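Local structure of heat shock protein STI1 (Saccharomyces cerevisiae, 3UPV) at residues E6-L9 against E10-Y14; K25-T28 against E29-K32; A74-R77 against K78-Q82; R99-D102 against A103-N107. The protein acts as an Hsp70- and Hsp90-binding co-chaperone adaptor, the part here being its TPR2B domain with a peptide from the C-terminal part of Hsp70. All blocks are in the same frame, centred on the assembly; numbering follows the deposited sequence.

Contact 1 (E6-L9 against E10-Y14); sequences EARL and EGKEY
Glu6 and Glu10 run side by side in the same direction from successive turns of helix 2-16, with their carboxylate planes turned almost perpendicular, 83° apart. Glu6 CG swings away from the backbone N (chi1 162°), whereas Glu10 CG lies beside its own backbone N (chi1 -72°), and these opposite choices bring the two extended chains alongside each other. Glu10 OE1 then sits 3.1 Å from Glu6 CG and 3.2 Å from Glu6 OE2. Such closeness would probably make it somewhat harder to keep both acids ionised. The backbone rather than the side chains ties the two residues together, through Glu10 N to Glu6 O at 2.9 Å.

Leu9 and Lys12 also lie alongside one another, on a different strip of the helix. The lysine bends near its end and lays NZ 3.3 Å from Leu9 CD2. A water links the same two residues, accepting from Lys12 NZ at 2.7 Å and donating to Leu9 O at 2.7 Å, so the ammonium is held back over its own helix. Arg8 runs beside Lys12 too; its NH2 comes 4.1 Å from Lys12 CE but finds its main partner in a salt bridge to the backbone of the bound peptide, while NH1 pairs with Glu5. Lys12 packs on an apolar side chain of that peptide. Ala7, small and buried, faces helix 20-33. This is the first helix of TPR 7, one face packed on its partner helix and a basic strip turned to the peptide, as in the ligand groove of TPR domains.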
loop_
_atom_site.group_PDB
_atom_site.type_symbol
_atom_site.label_atom_id
_atom_site.label_comp_id
_atom_site.label_asym_id
_atom_site.label_seq_id
_atom_site.Cartn_x
_atom_site.Cartn_y
_atom_site.Cartn_z
ATOM N N GLU A 6 14.085 -12.682 4.292
ATOM C CA GLU A 6 14.828 -12.730 3.029
ATOM C C GLU A 6 13.931 -12.346 1.863
ATOM O O GLU A 6 14.359 -11.601 0.938
ATOM C CB GLU A 6 15.394 -14.114 2.813
ATOM C CG GLU A 6 15.833 -14.476 1.391
ATOM C CD GLU A 6 16.315 -15.911 1.328
ATOM O OE1 GLU A 6 15.938 -16.668 2.235
ATOM O OE2 GLU A 6 17.064 -16.311 0.403
ATOM N N ALA A 7 12.734 -12.941 1.843
ATOM C CA ALA A 7 11.765 -12.546 0.815
ATOM C C ALA A 7 11.420 -11.059 0.797
ATOM O O ALA A 7 11.413 -10.420 -0.276
ATOM C CB ALA A 7 10.474 -13.448 0.873
ATOM N N ARG A 8 11.297 -10.453 1.979
ATOM C CA ARG A 8 11.011 -8.997 2.042
ATOM C C ARG A 8 12.214 -8.218 1.437
ATOM O O ARG A 8 12.026 -7.203 0.754
ATOM C CB ARG A 8 10.827 -8.608 3.512
ATOM C CG ARG A 8 10.533 -7.083 3.788
ATOM C CD ARG A 8 10.512 -6.770 5.299
ATOM N NE ARG A 8 11.870 -6.653 5.837
ATOM C CZ ARG A 8 12.713 -5.656 5.594
ATOM N NH1 ARG A 8 13.931 -5.695 6.123
ATOM N NH2 ARG A 8 12.349 -4.614 4.866
ATOM N N LEU A 9 13.445 -8.677 1.712
ATOM C CA LEU A 9 14.649 -7.981 1.205
ATOM C C LEU A 9 14.835 -8.111 -0.263
ATOM O O LEU A 9 15.216 -7.148 -0.907
ATOM C CB LEU A 9 15.917 -8.474 1.896
ATOM C CG LEU A 9 15.968 -8.057 3.366
ATOM C CD1 LEU A 9 17.006 -8.840 4.234
ATOM C CD2 LEU A 9 16.245 -6.540 3.361
ATOM N N GLU A 10 14.573 -9.316 -0.771
ATOM C CA GLU A 10 14.532 -9.599 -2.181
ATOM C C GLU A 10 13.495 -8.702 -2.845
ATOM O O GLU A 10 13.786 -8.093 -3.898
ATOM C CB GLU A 10 14.257 -11.078 -2.504
ATOM C CG GLU A 10 15.437 -11.986 -2.192
ATOM C CD GLU A 10 15.104 -13.488 -2.230
ATOM O OE1 GLU A 10 15.947 -14.261 -1.733
ATOM O OE2 GLU A 10 14.040 -13.906 -2.757
ATOM N N GLY A 11 12.301 -8.628 -2.219
ATOM C CA GLY A 11 11.227 -7.802 -2.744
ATOM C C GLY A 11 11.687 -6.387 -2.930
ATOM O O GLY A 11 11.440 -5.789 -3.982
ATOM N N LYS A 12 12.308 -5.873 -1.864
ATOM C CA LYS A 12 12.742 -4.503 -1.794
ATOM C C LYS A 12 13.784 -4.252 -2.835
ATOM O O LYS A 12 13.699 -3.253 -3.532
ATOM C CB LYS A 12 13.266 -4.157 -0.406
ATOM C CG LYS A 12 13.960 -2.755 -0.385
ATOM C CD LYS A 12 13.964 -2.096 1.029
ATOM C CE LYS A 12 14.791 -2.869 2.100
ATOM N NZ LYS A 12 16.109 -3.616 1.785
ATOM N N GLU A 13 14.718 -5.181 -3.025
ATOM C CA GLU A 13 15.690 -5.028 -4.099
ATOM C C GLU A 13 15.036 -5.005 -5.523
ATOM O O GLU A 13 15.389 -4.146 -6.363
ATOM C CB GLU A 13 16.791 -6.100 -3.993
ATOM C CG GLU A 13 17.937 -5.937 -4.990
ATOM C CD GLU A 13 18.815 -4.684 -4.747
ATOM O OE1 GLU A 13 18.631 -3.986 -3.697
ATOM O OE2 GLU A 13 19.712 -4.413 -5.612
ATOM N N TYR A 14 14.124 -5.944 -5.794
ATOM C CA TYR A 14 13.424 -5.957 -7.084
ATOM C C TYR A 14 12.660 -4.655 -7.313
ATOM O O TYR A 14 12.717 -4.061 -8.414
ATOM C CB TYR A 14 12.435 -7.125 -7.170
ATOM C CG TYR A 14 13.132 -8.450 -7.469
ATOM C CD1 TYR A 14 14.144 -8.539 -8.459
ATOM C CD2 TYR A 14 12.787 -9.620 -6.753
ATOM C CE1 TYR A 14 14.775 -9.736 -8.692
ATOM C CE2 TYR A 14 13.430 -10.827 -7.006
ATOM C CZ TYR A 14 14.421 -10.866 -7.965
ATOM O OH TYR A 14 15.058 -12.046 -8.229
HETATM O O HOH W 1 16.840 -5.114 -0.316
#

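Contact 2 (K25-T28 against E29-K32); sequences KAYT and EMIK
Lys32 N donates to Thr28 O at 2.9 Å in a fairly straight bond, 162° at the hydrogen, one link in the backbone ladder of helix 20-33. Thr28 is gripped through its side chain as well: OG1 is hydrogen-bonded to Val24 O one turn earlier and to Arg44 NH1 on helix 38-50, which ties the neighbouring repeat to this helix. With OG1 beside the backbone N (chi1 -62°), the hydroxyl is turned back toward Val24.

On another side Tyr27 and Met30 cross obliquely. The thioether chain is fully extended and carries SD to 4.2 Å from Tyr27 CD1; the sulfur is 5.4 Å from the ring centroid and 75° off the ring normal, an oblique Met-aromatic contact. Both residues are buried: Met30 rests on Ala7 and Arg8 of helix 2-16, and Tyr27 reaches Lys12, helix 38-50 and an apolar side chain of the bound peptide.

Ile31 closes over the carbonyl of Tyr27, its CG1 lying 3.3 Å from Tyr27 O while its own N bonds that oxygen at 2.9 Å. Beyond, it meets Tyr41 and Arg44. Glu29 leads away from 25-28 and packs on Ala7 of helix 2-16. Tyr27, Met30 and Ile31 are thus wedged between helices 2-16 and 38-50, the packing of the second helix of a TPR hairpin, here in TPR 7.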
loop_
_atom_site.group_PDB
_atom_site.type_symbol
_atom_site.label_atom_id
_atom_site.label_comp_id
_atom_site.label_asym_id
_atom_site.label_seq_id
_atom_site.Cartn_x
_atom_site.Cartn_y
_atom_site.Cartn_z
ATOM N N LYS A 25 6.590 -11.525 -7.099
ATOM C CA LYS A 25 6.871 -12.914 -6.800
ATOM C C LYS A 25 7.457 -13.003 -5.388
ATOM O O LYS A 25 7.055 -13.866 -4.579
ATOM C CB LYS A 25 7.839 -13.443 -7.870
ATOM C CG LYS A 25 8.257 -14.845 -7.783
ATOM C CD LYS A 25 8.661 -15.273 -9.211
ATOM C CE LYS A 25 7.441 -15.293 -10.167
ATOM N NZ LYS A 25 7.821 -15.726 -11.526
ATOM N N ALA A 26 8.389 -12.085 -5.088
ATOM C CA ALA A 26 9.032 -12.081 -3.757
ATOM C C ALA A 26 8.018 -11.798 -2.653
ATOM O O ALA A 26 8.081 -12.439 -1.621
ATOM C CB ALA A 26 10.255 -11.063 -3.741
ATOM N N TYR A 27 7.079 -10.869 -2.871
ATOM C CA TYR A 27 6.120 -10.524 -1.836
ATOM C C TYR A 27 5.079 -11.623 -1.656
ATOM O O TYR A 27 4.556 -11.822 -0.574
ATOM C CB TYR A 27 5.493 -9.138 -2.067
ATOM C CG TYR A 27 6.534 -8.038 -1.954
ATOM C CD1 TYR A 27 7.414 -8.007 -0.843
ATOM C CD2 TYR A 27 6.648 -7.023 -2.917
ATOM C CE1 TYR A 27 8.380 -7.006 -0.683
ATOM C CE2 TYR A 27 7.630 -5.968 -2.723
ATOM C CZ TYR A 27 8.460 -5.972 -1.637
ATOM O OH TYR A 27 9.351 -4.924 -1.510
ATOM N N THR A 28 4.789 -12.360 -2.713
ATOM C CA THR A 28 3.944 -13.506 -2.571
ATOM C C THR A 28 4.626 -14.539 -1.678
ATOM O O THR A 28 3.957 -15.142 -0.812
ATOM C CB THR A 28 3.612 -14.078 -3.984
ATOM O OG1 THR A 28 2.884 -13.086 -4.750
ATOM C CG2 THR A 28 2.719 -15.343 -3.861
ATOM N N GLU A 29 5.942 -14.691 -1.821
ATOM C CA GLU A 29 6.644 -15.587 -0.949
ATOM C C GLU A 29 6.646 -15.071 0.486
ATOM O O GLU A 29 6.449 -15.891 1.398
ATOM C CB GLU A 29 8.080 -15.846 -1.446
ATOM C CG GLU A 29 8.856 -16.736 -0.454
ATOM C CD GLU A 29 10.298 -17.135 -0.861
ATOM O OE1 GLU A 29 10.890 -16.576 -1.793
ATOM O OE2 GLU A 29 10.866 -18.105 -0.125
ATOM N N MET A 30 6.909 -13.755 0.701
ATOM C CA MET A 30 6.814 -13.152 2.043
ATOM C C MET A 30 5.437 -13.473 2.695
ATOM O O MET A 30 5.334 -13.806 3.875
ATOM C CB MET A 30 7.001 -11.653 1.973
ATOM C CG MET A 30 7.162 -10.983 3.394
ATOM S SD MET A 30 7.337 -9.243 3.135
ATOM C CE MET A 30 7.104 -8.776 4.881
ATOM N N ILE A 31 4.396 -13.341 1.892
ATOM C CA ILE A 31 3.016 -13.561 2.321
ATOM C C ILE A 31 2.832 -15.053 2.670
ATOM O O ILE A 31 2.257 -15.345 3.727
ATOM C CB ILE A 31 1.943 -13.168 1.262
ATOM C CG1 ILE A 31 1.839 -11.634 1.208
ATOM C CG2 ILE A 31 0.581 -13.818 1.675
ATOM C CD1 ILE A 31 1.069 -11.107 0.052
ATOM N N LYS A 32 3.310 -15.989 1.833
ATOM C CA LYS A 32 3.215 -17.398 2.194
ATOM C C LYS A 32 3.928 -17.679 3.529
ATOM O O LYS A 32 3.423 -18.459 4.370
ATOM C CB LYS A 32 3.806 -18.243 1.058
ATOM C CG LYS A 32 4.135 -19.687 1.433
ATOM C CD LYS A 32 4.532 -20.490 0.183
ATOM C CE LYS A 32 4.338 -21.967 0.492
ATOM N NZ LYS A 32 5.510 -22.745 -0.017
#

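Contact 3 (A74-R77 against K78-Q82); sequences AYIR and KATAQ
Thr80 stands one turn beyond Ile76 and Arg77 on helix 72-84, and its short side chain touches both. CB lies 3.7 Å from Arg77 O and from Ile76 O. From there the branches part. OG1 takes the crowded position between the backbone N and the carbonyl carbon (chi1 67°), which lets it donate to Arg77 O at only 2.7 Å, meeting that oxygen well off the C=O direction at 117°. Ala81 N reaches Arg77 O from the same face of the carbonyl plane at 3.0 Å, so two donors share one acceptor and the hydroxyl is satisfied within its own helix. On the other branch, Thr80 CG2 lies 3.1 Å from Ile76 O and makes a looser contact with the Ile76 side chain; the threonine also meets Leu117 of helix 111-124 and an apolar side chain of the bound peptide.

An alanine in place of Thr80 would remove the hydroxyl and the methyl, and is likely to leave Arg77 O with one donor fewer and open a small gap beside Ile76, Leu117 and the peptide.

Arg77, whose carbonyl oxygen accepts two hydrogen bonds, sends its own chain into the groove: NH1 hydrogen-bonds to the peptide backbone and NE to Ser42 OG. Ile76 lies against Ile114 and Leu117, while Ala79 fits close to Leu95 of helix 88-106. In this helix Ile76, Arg77 and Thr80 reach the ligand; lining the concave peptide-binding groove is characteristic of the first helix of a TPR, here TPR 9.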
loop_
_atom_site.group_PDB
_atom_site.type_symbol
_atom_site.label_atom_id
_atom_site.label_comp_id
_atom_site.label_asym_id
_atom_site.label_seq_id
_atom_site.Cartn_x
_atom_site.Cartn_y
_atom_site.Cartn_z
ATOM N N ALA A 74 -0.809 1.353 4.178
ATOM C CA ALA A 74 -1.814 0.531 3.469
ATOM C C ALA A 74 -3.030 1.381 3.093
ATOM O O ALA A 74 -3.598 1.230 2.024
ATOM C CB ALA A 74 -2.198 -0.596 4.298
ATOM N N TYR A 75 -3.416 2.267 3.992
ATOM C CA TYR A 75 -4.551 3.147 3.705
ATOM C C TYR A 75 -4.221 4.128 2.586
ATOM O O TYR A 75 -5.067 4.299 1.621
ATOM C CB TYR A 75 -4.999 3.920 4.926
ATOM C CG TYR A 75 -5.455 3.126 6.134
ATOM C CD1 TYR A 75 -6.792 2.724 6.293
ATOM C CD2 TYR A 75 -4.555 2.792 7.148
ATOM C CE1 TYR A 75 -7.188 2.004 7.442
ATOM C CE2 TYR A 75 -4.944 2.029 8.240
ATOM C CZ TYR A 75 -6.245 1.679 8.416
ATOM O OH TYR A 75 -6.573 1.006 9.592
ATOM N N ILE A 76 -3.012 4.711 2.640
ATOM C CA ILE A 76 -2.647 5.661 1.631
ATOM C C ILE A 76 -2.529 4.962 0.263
ATOM O O ILE A 76 -3.082 5.399 -0.785
ATOM C CB ILE A 76 -1.371 6.398 1.960
ATOM C CG1 ILE A 76 -1.597 7.226 3.215
ATOM C CG2 ILE A 76 -0.969 7.267 0.727
ATOM C CD1 ILE A 76 -0.338 7.796 3.797
ATOM N N ARG A 77 -1.904 3.781 0.288
ATOM C CA ARG A 77 -1.815 2.987 -0.943
ATOM C C ARG A 77 -3.162 2.642 -1.559
ATOM O O ARG A 77 -3.375 2.697 -2.800
ATOM C CB ARG A 77 -1.048 1.725 -0.613
ATOM C CG ARG A 77 -0.452 1.226 -1.817
ATOM C CD ARG A 77 0.415 -0.036 -1.649
ATOM N NE ARG A 77 1.549 0.071 -0.714
ATOM C CZ ARG A 77 2.679 0.716 -1.010
ATOM N NH1 ARG A 77 3.719 0.767 -0.147
ATOM N NH2 ARG A 77 2.769 1.300 -2.199
ATOM N N LYS A 78 -4.063 2.140 -0.729
ATOM C CA LYS A 78 -5.405 1.829 -1.205
ATOM C C LYS A 78 -6.119 3.027 -1.854
ATOM O O LYS A 78 -6.749 2.867 -2.901
ATOM C CB LYS A 78 -6.231 1.403 -0.019
ATOM C CG LYS A 78 -7.679 1.058 -0.361
ATOM C CD LYS A 78 -8.392 0.590 0.926
ATOM C CE LYS A 78 -9.889 0.507 0.720
ATOM N NZ LYS A 78 -10.629 -0.029 1.928
ATOM N N ALA A 79 -6.052 4.192 -1.185
ATOM C CA ALA A 79 -6.687 5.404 -1.728
ATOM C C ALA A 79 -6.120 5.747 -3.069
ATOM O O ALA A 79 -6.861 6.177 -3.973
ATOM C CB ALA A 79 -6.515 6.559 -0.806
ATOM N N THR A 80 -4.793 5.618 -3.189
ATOM C CA THR A 80 -4.111 5.938 -4.471
ATOM C C THR A 80 -4.651 4.982 -5.576
ATOM O O THR A 80 -4.942 5.422 -6.678
ATOM C CB THR A 80 -2.571 5.912 -4.413
ATOM O OG1 THR A 80 -2.101 4.589 -4.184
ATOM C CG2 THR A 80 -2.032 6.798 -3.322
ATOM N N ALA A 81 -4.786 3.685 -5.270
ATOM C CA ALA A 81 -5.345 2.728 -6.215
ATOM C C ALA A 81 -6.794 3.021 -6.491
ATOM O O ALA A 81 -7.270 2.906 -7.657
ATOM C CB ALA A 81 -5.145 1.280 -5.752
ATOM N N GLN A 82 -7.519 3.434 -5.473
ATOM C CA GLN A 82 -8.955 3.770 -5.702
ATOM C C GLN A 82 -9.091 4.997 -6.649
ATOM O O GLN A 82 -9.924 5.016 -7.581
ATOM C CB GLN A 82 -9.718 4.000 -4.392
ATOM C CG GLN A 82 -9.943 2.661 -3.646
ATOM C CD GLN A 82 -10.568 2.823 -2.259
ATOM O OE1 GLN A 82 -11.532 2.150 -1.924
ATOM N NE2 GLN A 82 -10.106 3.770 -1.511
#

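Contact 4 (R99-D102 against A103-N107); sequences RTKD and AEVNN
Asp102 and Asn106 meet at about a right angle near the end of helix 88-106, with Asp102 OD2 3.4 Å from Asn106 CB. Here packing is close: Asp102 is buried, touches Val72 and Ile114, and its OD2 accepts from Ser110 N in the following turn. The backbone is already loosening, since Asn106 N reaches Asp102 O at 2.8 Å by a weak bond bent to 127°, and Asn107 takes positive phi.

The other side faces solvent. Val105, though exposed, touches Val72. Thr100 and Glu104 run alongside, Thr100 CG2 being 3.2 Å from Glu104 OE1. Lys101 passes Glu104 with its methylenes, CE 3.4 Å from Glu104 OE2, yet Lys101 NZ is 4.6 Å from Glu104 OE2 and goes instead to Pro69 O and Asn70 OD1. An alanine at Asp102 would probably leave Ser110 N without its acceptor and the turn after the helix freer to move. The carboxylate is thus held by Ser110 N and the ammonium by Pro69 O and Asn70 OD1, whereas the lysine and Glu104 make no salt bridge, and any attraction between them is probably weak.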
loop_
_atom_site.group_PDB
_atom_site.type_symbol
_atom_site.label_atom_id
_atom_site.label_comp_id
_atom_site.label_asym_id
_atom_site.label_seq_id
_atom_site.Cartn_x
_atom_site.Cartn_y
_atom_site.Cartn_z
ATOM N N ARG A 99 -5.980 9.818 7.321
ATOM C CA ARG A 99 -5.521 11.050 7.995
ATOM C C ARG A 99 -5.544 10.892 9.510
ATOM O O ARG A 99 -4.651 11.356 10.229
ATOM C CB ARG A 99 -6.406 12.237 7.584
ATOM C CG ARG A 99 -5.897 13.616 8.118
ATOM C CD ARG A 99 -6.907 14.742 7.824
ATOM N NE ARG A 99 -7.469 14.611 6.457
ATOM C CZ ARG A 99 -8.694 14.120 6.196
ATOM N NH1 ARG A 99 -9.134 14.016 4.947
ATOM N NH2 ARG A 99 -9.489 13.740 7.202
ATOM N N THR A 100 -6.602 10.262 9.984
ATOM C CA THR A 100 -6.802 9.984 11.432
ATOM C C THR A 100 -5.713 9.087 11.997
ATOM O O THR A 100 -5.097 9.426 12.985
ATOM C CB THR A 100 -8.146 9.295 11.581
ATOM O OG1 THR A 100 -9.185 10.248 11.296
ATOM C CG2 THR A 100 -8.329 8.635 13.015
ATOM N N LYS A 101 -5.492 7.942 11.340
ATOM C CA LYS A 101 -4.407 7.010 11.683
ATOM C C LYS A 101 -3.053 7.690 11.593
ATOM O O LYS A 101 -2.220 7.478 12.446
ATOM C CB LYS A 101 -4.450 5.740 10.817
ATOM C CG LYS A 101 -5.530 4.753 11.272
ATOM C CD LYS A 101 -5.189 4.153 12.628
ATOM C CE LYS A 101 -6.418 3.570 13.345
ATOM N NZ LYS A 101 -6.416 2.092 13.334
ATOM N N ASP A 102 -2.851 8.536 10.580
ATOM C CA ASP A 102 -1.566 9.190 10.417
ATOM C C ASP A 102 -1.240 10.078 11.622
ATOM O O ASP A 102 -0.130 10.017 12.159
ATOM C CB ASP A 102 -1.501 9.972 9.109
ATOM C CG ASP A 102 -0.191 10.679 8.920
ATOM O OD1 ASP A 102 -0.183 11.950 8.944
ATOM O OD2 ASP A 102 0.834 9.946 8.737
ATOM N N ALA A 103 -2.211 10.889 12.031
ATOM C CA ALA A 103 -2.097 11.633 13.288
ATOM C C ALA A 103 -1.824 10.764 14.531
ATOM O O ALA A 103 -0.895 11.064 15.288
ATOM C CB ALA A 103 -3.325 12.523 13.493
ATOM N N GLU A 104 -2.616 9.693 14.723
ATOM C CA GLU A 104 -2.463 8.790 15.854
ATOM C C GLU A 104 -1.109 8.082 15.928
ATOM O O GLU A 104 -0.392 8.114 16.980
ATOM C CB GLU A 104 -3.556 7.723 15.764
ATOM C CG GLU A 104 -4.913 8.314 16.108
ATOM C CD GLU A 104 -6.094 7.395 15.785
ATOM O OE1 GLU A 104 -7.227 7.857 15.949
ATOM O OE2 GLU A 104 -5.903 6.242 15.362
ATOM N N VAL A 105 -0.749 7.427 14.825
ATOM C CA VAL A 105 0.453 6.597 14.862
ATOM C C VAL A 105 1.712 7.309 14.383
ATOM O O VAL A 105 2.778 7.119 15.008
ATOM C CB VAL A 105 0.273 5.094 14.268
ATOM C CG1 VAL A 105 -1.074 4.816 13.548
ATOM C CG2 VAL A 105 1.524 4.618 13.515
ATOM N N ASN A 106 1.605 8.121 13.309
ATOM C CA ASN A 106 2.774 8.853 12.760
ATOM C C ASN A 106 2.892 10.323 13.193
ATOM O O ASN A 106 3.800 11.071 12.728
ATOM C CB ASN A 106 2.801 8.851 11.220
ATOM C CG ASN A 106 2.927 7.472 10.622
ATOM O OD1 ASN A 106 2.586 7.256 9.435
ATOM N ND2 ASN A 106 3.390 6.536 11.405
ATOM N N ASN A 107 1.969 10.777 14.038
ATOM C CA ASN A 107 2.027 12.191 14.468
ATOM C C ASN A 107 2.075 13.186 13.292
ATOM O O ASN A 107 2.794 14.182 13.329
ATOM C CB ASN A 107 3.210 12.392 15.415
ATOM C CG ASN A 107 2.935 11.786 16.741
ATOM O OD1 ASN A 107 3.528 10.754 17.115
ATOM N ND2 ASN A 107 1.948 12.335 17.425
#

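Overall arrangement
Contacts 1 and 2, partly buried, lie on the paired helices of TPR 7 and touch directly, Tyr27 OH lying 3.1 Å from Lys12 N. Contacts 3 and 4 sit on the next hairpin but one, helices 72-84 and 88-106, and meet where Tyr75 OH comes 3.9 Å from Lys101 NZ. Contact 3 is buried, about 6 Å between its centre and that of the chain, and mixes alanines and Ile76 with polar side chains, Arg77 among them, that find partners in the domain or the peptide. Contact 4 is at the surface, rich in charge, on the opposite side of the chain's centre from contact 2. The first three reach the bound peptide; contact 4 instead bonds to interhelical turns.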